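Local structure of uncharacterized protein YhfS (Escherichia coli, 4J8L) at residues Pro5-Lys17 / Asp171-Cys183. The protein is of unknown function but carries covalently bound pyridoxal 5'-phosphate, and may have cysteine synthase activity. Residues are numbered along the deposited sequence; the frame is centred on the assembly and turned at random.
Sequences PLQSLTIIEAQQK and DNYAVMKVARIGC. With ACY (acetic acid), chain E.
Leu-9 lays its isobutyl group against the backbone of residues 176-179: CG sits over the carbonyl of Lys-177, CD1 faces Met-176 O, and CD2 lies 3.5 Å from Val-178 C. Leu-9 N donates to Lys-177 O at 3.1 Å in a bent bond (139° at the hydrogen), from above the carbonyl plane. Lys-17, extended as far as CE, passes obliquely across the selenium of Met-176, CD to SE 4.0 Å, then bends at its last torsion (chi4 -66°) to bring NZ 2.8 Å from Ala-179 O. With an alanine here, Ala-179 O would probably lose this donor, and SE of Met-176 its contact with the lysine chain. Toward the N-terminus, Leu-6 crosses Val-178 at a slant, CB to CG1 3.9 Å, while its CD1 reaches the methyl of Ala-174. A water bridges Gln-7 O and Ala-179 N. Ser-8 OG hydrogen-bonds OXT of a bound acetic acid, probably from the crystallisation liquor, at 2.6 Å and also pairs with Lys-279 NZ, while Lys-177 NZ salt-bridges Glu-310. The contact joins the lead-in and first turns of helix 11-28, whose N-terminus carries the Thr-10/Glu-13 capping box, to the loop between strands 167-170 and 189-193, with helix 229-261 packing against Ser-8, Ala-14 and Lys-177.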
loop_
_atom_site.group_PDB
_atom_site.type_symbol
_atom_site.label_atom_id
_atom_site.label_comp_id
_atom_site.label_asym_id
_atom_site.label_seq_id
_atom_site.Cartn_x
_atom_site.Cartn_y
_atom_site.Cartn_z
ATOM N N PRO A 5 11.422 6.454 -6.227
ATOM C CA PRO A 5 10.459 6.255 -5.143
ATOM C C PRO A 5 9.315 7.262 -5.176
ATOM O O PRO A 5 9.443 8.346 -5.754
ATOM C CB PRO A 5 11.301 6.439 -3.873
ATOM C CG PRO A 5 12.529 7.158 -4.303
ATOM C CD PRO A 5 12.771 6.786 -5.732
ATOM N N LEU A 6 8.194 6.886 -4.571
ATOM C CA LEU A 6 7.055 7.784 -4.443
ATOM C C LEU A 6 7.450 8.966 -3.577
ATOM O O LEU A 6 8.361 8.866 -2.753
ATOM C CB LEU A 6 5.874 7.047 -3.812
ATOM C CG LEU A 6 5.419 5.806 -4.584
ATOM C CD1 LEU A 6 4.201 5.192 -3.889
ATOM C CD2 LEU A 6 5.100 6.163 -6.024
ATOM N N GLN A 7 6.756 10.085 -3.765
ATOM C CA GLN A 7 7.059 11.319 -3.049
ATOM C C GLN A 7 6.379 11.347 -1.678
ATOM O O GLN A 7 5.149 11.396 -1.593
ATOM C CB GLN A 7 6.599 12.515 -3.891
ATOM C CG GLN A 7 6.833 13.874 -3.243
ATOM C CD GLN A 7 8.302 14.217 -3.105
ATOM O OE1 GLN A 7 8.780 14.517 -2.010
ATOM N NE2 GLN A 7 9.026 14.189 -4.219
ATOM N N SER A 8 7.180 11.330 -0.610
ATOM C CA SER A 8 6.652 11.306 0.752
ATOM C C SER A 8 6.034 12.644 1.150
ATOM O O SER A 8 6.473 13.704 0.703
ATOM C CB SER A 8 7.769 10.982 1.751
ATOM O OG SER A 8 8.398 9.745 1.462
ATOM N N LEU A 9 5.024 12.587 2.008
ATOM C CA LEU A 9 4.474 13.801 2.595
ATOM C C LEU A 9 5.431 14.371 3.629
ATOM O O LEU A 9 6.092 13.625 4.365
ATOM C CB LEU A 9 3.118 13.524 3.259
ATOM C CG LEU A 9 2.024 12.974 2.334
ATOM C CD1 LEU A 9 0.742 12.719 3.118
ATOM C CD2 LEU A 9 1.762 13.923 1.171
ATOM N N THR A 10 5.491 15.696 3.708
ATOM C CA THR A 10 6.191 16.341 4.807
ATOM C C THR A 10 5.333 16.232 6.066
ATOM O O THR A 10 4.161 15.863 6.000
ATOM C CB THR A 10 6.430 17.829 4.534
ATOM O OG1 THR A 10 5.168 18.507 4.517
ATOM C CG2 THR A 10 7.151 18.034 3.203
ATOM N N ILE A 11 5.918 16.562 7.206
ATOM C CA ILE A 11 5.172 16.561 8.460
ATOM C C ILE A 11 3.982 17.531 8.393
ATOM O O ILE A 11 2.887 17.202 8.858
ATOM C CB ILE A 11 6.090 16.875 9.675
ATOM C CG1 ILE A 11 5.300 16.786 10.978
ATOM C CG2 ILE A 11 6.768 18.242 9.536
ATOM C CD1 ILE A 11 4.789 15.400 11.243
ATOM N N ILE A 12 4.193 18.705 7.799
ATOM C CA ILE A 12 3.109 19.675 7.654
ATOM C C ILE A 12 2.004 19.128 6.754
ATOM O O ILE A 12 0.829 19.219 7.105
ATOM C CB ILE A 12 3.587 21.022 7.081
ATOM C CG1 ILE A 12 4.666 21.640 7.972
ATOM C CG2 ILE A 12 2.413 21.978 6.945
ATOM C CD1 ILE A 12 4.287 21.722 9.409
ATOM N N GLU A 13 2.376 18.567 5.600
ATOM C CA GLU A 13 1.375 17.978 4.707
ATOM C C GLU A 13 0.613 16.834 5.382
ATOM O O GLU A 13 -0.602 16.683 5.209
ATOM C CB GLU A 13 2.019 17.496 3.393
ATOM C CG GLU A 13 2.484 18.630 2.497
ATOM C CD GLU A 13 3.419 18.168 1.407
ATOM O OE1 GLU A 13 4.100 17.131 1.588
ATOM O OE2 GLU A 13 3.470 18.844 0.360
ATOM N N ALA A 14 1.331 16.029 6.157
ATOM C CA ALA A 14 0.739 14.900 6.849
ATOM C C ALA A 14 -0.276 15.345 7.901
ATOM O O ALA A 14 -1.327 14.729 8.029
ATOM C CB ALA A 14 1.830 14.022 7.488
ATOM N N GLN A 15 0.042 16.410 8.640
ATOM C CA GLN A 15 -0.897 16.965 9.619
ATOM C C GLN A 15 -2.189 17.365 8.927
ATOM O O GLN A 15 -3.283 17.145 9.445
ATOM C CB GLN A 15 -0.331 18.214 10.297
ATOM C CG GLN A 15 0.818 17.990 11.243
ATOM C CD GLN A 15 1.145 19.254 12.026
ATOM O OE1 GLN A 15 1.413 19.202 13.218
ATOM N NE2 GLN A 15 1.113 20.400 11.350
ATOM N N GLN A 16 -2.055 17.987 7.763
ATOM C CA GLN A 16 -3.231 18.458 7.041
ATOM C C GLN A 16 -4.119 17.295 6.610
ATOM O O GLN A 16 -5.341 17.403 6.646
ATOM C CB GLN A 16 -2.837 19.334 5.852
ATOM C CG GLN A 16 -2.228 20.667 6.278
ATOM C CD GLN A 16 -3.174 21.490 7.139
ATOM O OE1 GLN A 16 -4.372 21.571 6.866
ATOM N NE2 GLN A 16 -2.636 22.104 8.188
ATOM N N LYS A 17 -3.511 16.176 6.230
ATOM C CA LYS A 17 -4.288 14.987 5.890
ATOM C C LYS A 17 -4.977 14.415 7.120
ATOM O O LYS A 17 -6.136 13.985 7.049
ATOM C CB LYS A 17 -3.416 13.909 5.230
ATOM C CG LYS A 17 -3.144 14.191 3.771
ATOM C CD LYS A 17 -2.879 12.920 2.989
ATOM C CE LYS A 17 -2.616 13.251 1.536
ATOM N NZ LYS A 17 -3.799 13.824 0.830
ATOM N N ASP A 171 -3.266 0.454 -4.034
ATOM C CA ASP A 171 -2.615 1.580 -3.360
ATOM C C ASP A 171 -1.887 1.171 -2.085
ATOM O O ASP A 171 -1.473 2.038 -1.307
ATOM C CB ASP A 171 -3.647 2.672 -3.025
ATOM C CG ASP A 171 -4.219 3.335 -4.267
ATOM O OD1 ASP A 171 -3.521 4.183 -4.854
ATOM O OD2 ASP A 171 -5.368 3.013 -4.651
ATOM N N ASN A 172 -1.738 -0.133 -1.860
ATOM C CA ASN A 172 -1.060 -0.602 -0.652
ATOM C C ASN A 172 0.318 -0.003 -0.461
ATOM O O ASN A 172 1.107 0.062 -1.408
ATOM C CB ASN A 172 -0.971 -2.125 -0.622
ATOM C CG ASN A 172 -2.320 -2.757 -0.407
ATOM O OD1 ASN A 172 -2.853 -2.712 0.701
ATOM N ND2 ASN A 172 -2.903 -3.310 -1.472
ATOM N N TYR A 173 0.565 0.448 0.772
ATOM C CA TYR A 173 1.834 1.059 1.192
ATOM C C TYR A 173 2.008 2.486 0.663
ATOM O O TYR A 173 3.040 3.114 0.879
ATOM C CB TYR A 173 3.038 0.213 0.781
ATOM C CG TYR A 173 3.233 -1.096 1.508
ATOM C CD1 TYR A 173 3.057 -1.205 2.885
ATOM C CD2 TYR A 173 3.656 -2.226 0.816
ATOM C CE1 TYR A 173 3.279 -2.412 3.538
ATOM C CE2 TYR A 173 3.870 -3.421 1.452
ATOM C CZ TYR A 173 3.688 -3.518 2.818
ATOM O OH TYR A 173 3.921 -4.728 3.444
ATOM N N ALA A 174 1.006 2.994 -0.044
ATOM C CA ALA A 174 1.041 4.383 -0.485
ATOM C C ALA A 174 0.027 5.264 0.251
ATOM O O ALA A 174 0.185 6.484 0.308
ATOM C CB ALA A 174 0.805 4.469 -2.002
ATOM N N VAL A 175 -1.028 4.650 0.784
ATOM C CA VAL A 175 -2.125 5.419 1.373
ATOM C C VAL A 175 -1.646 6.213 2.576
ATOM O O VAL A 175 -0.924 5.678 3.426
ATOM C CB VAL A 175 -3.297 4.507 1.775
ATOM C CG1 VAL A 175 -4.424 5.324 2.420
ATOM C CG2 VAL A 175 -3.824 3.764 0.552
HETATM N N MSE A 176 -2.032 7.492 2.627
HETATM C CA MSE A 176 -1.608 8.413 3.688
HETATM C C MSE A 176 -0.114 8.732 3.689
HETATM O O MSE A 176 0.385 9.367 4.624
HETATM C CB MSE A 176 -2.022 7.918 5.084
HETATM C CG MSE A 176 -3.507 7.949 5.340
HETATM SE SE MSE A 176 -4.258 9.730 4.959
HETATM C CE MSE A 176 -5.754 9.712 6.222
ATOM N N LYS A 177 0.589 8.307 2.646
ATOM C CA LYS A 177 2.021 8.559 2.547
ATOM C C LYS A 177 2.366 9.443 1.346
ATOM O O LYS A 177 3.484 9.959 1.248
ATOM C CB LYS A 177 2.776 7.236 2.447
ATOM C CG LYS A 177 2.703 6.392 3.707
ATOM C CD LYS A 177 3.928 5.496 3.762
ATOM C CE LYS A 177 3.554 4.047 3.792
ATOM N NZ LYS A 177 4.736 3.209 3.455
ATOM N N VAL A 178 1.409 9.586 0.431
ATOM C CA VAL A 178 1.553 10.449 -0.739
ATOM C C VAL A 178 0.357 11.383 -0.863
ATOM O O VAL A 178 -0.656 11.218 -0.170
ATOM C CB VAL A 178 1.692 9.641 -2.053
ATOM C CG1 VAL A 178 2.881 8.681 -1.969
ATOM C CG2 VAL A 178 0.411 8.873 -2.358
ATOM N N ALA A 179 0.467 12.367 -1.745
ATOM C CA ALA A 179 -0.580 13.385 -1.856
ATOM C C ALA A 179 -1.925 12.832 -2.340
ATOM O O ALA A 179 -2.984 13.215 -1.827
ATOM C CB ALA A 179 -0.120 14.523 -2.755
ATOM N N ARG A 180 -1.889 11.951 -3.338
ATOM C CA ARG A 180 -3.117 11.444 -3.949
ATOM C C ARG A 180 -3.056 9.941 -4.215
ATOM O O ARG A 180 -2.153 9.470 -4.901
ATOM C CB ARG A 180 -3.397 12.172 -5.266
ATOM C CG ARG A 180 -3.704 13.667 -5.108
ATOM C CD ARG A 180 -4.295 14.260 -6.400
ATOM N NE ARG A 180 -3.341 14.251 -7.507
ATOM C CZ ARG A 180 -3.661 14.487 -8.778
ATOM N NH1 ARG A 180 -4.917 14.746 -9.116
ATOM N NH2 ARG A 180 -2.722 14.456 -9.712
ATOM N N ILE A 181 -4.019 9.193 -3.681
ATOM C CA ILE A 181 -4.171 7.790 -4.060
ATOM C C ILE A 181 -4.984 7.694 -5.350
ATOM O O ILE A 181 -5.477 8.703 -5.848
ATOM C CB ILE A 181 -4.776 6.923 -2.935
ATOM C CG1 ILE A 181 -6.203 7.346 -2.590
ATOM C CG2 ILE A 181 -3.924 7.027 -1.672
ATOM C CD1 ILE A 181 -6.902 6.349 -1.661
ATOM N N GLY A 182 -5.118 6.486 -5.891
ATOM C CA GLY A 182 -5.698 6.296 -7.222
ATOM C C GLY A 182 -7.028 7.000 -7.451
ATOM O O GLY A 182 -7.190 7.718 -8.438
ATOM N N CYS A 183 -7.983 6.812 -6.544
ATOM C CA CYS A 183 -9.309 7.410 -6.725
ATOM C C CYS A 183 -9.290 8.934 -6.637
ATOM O O CYS A 183 -10.281 9.585 -6.969
ATOM C CB CYS A 183 -10.321 6.841 -5.723
ATOM S SG CYS A 183 -9.968 7.205 -3.995
HETATM C C ACY E . 6.463 6.918 1.311
HETATM O O ACY E . 6.266 5.693 1.472
HETATM O OXT ACY E . 7.091 7.636 2.133
HETATM C CH3 ACY E . 5.905 7.558 0.071
HETATM O O HOH W 1 3.192 12.989 -2.494
#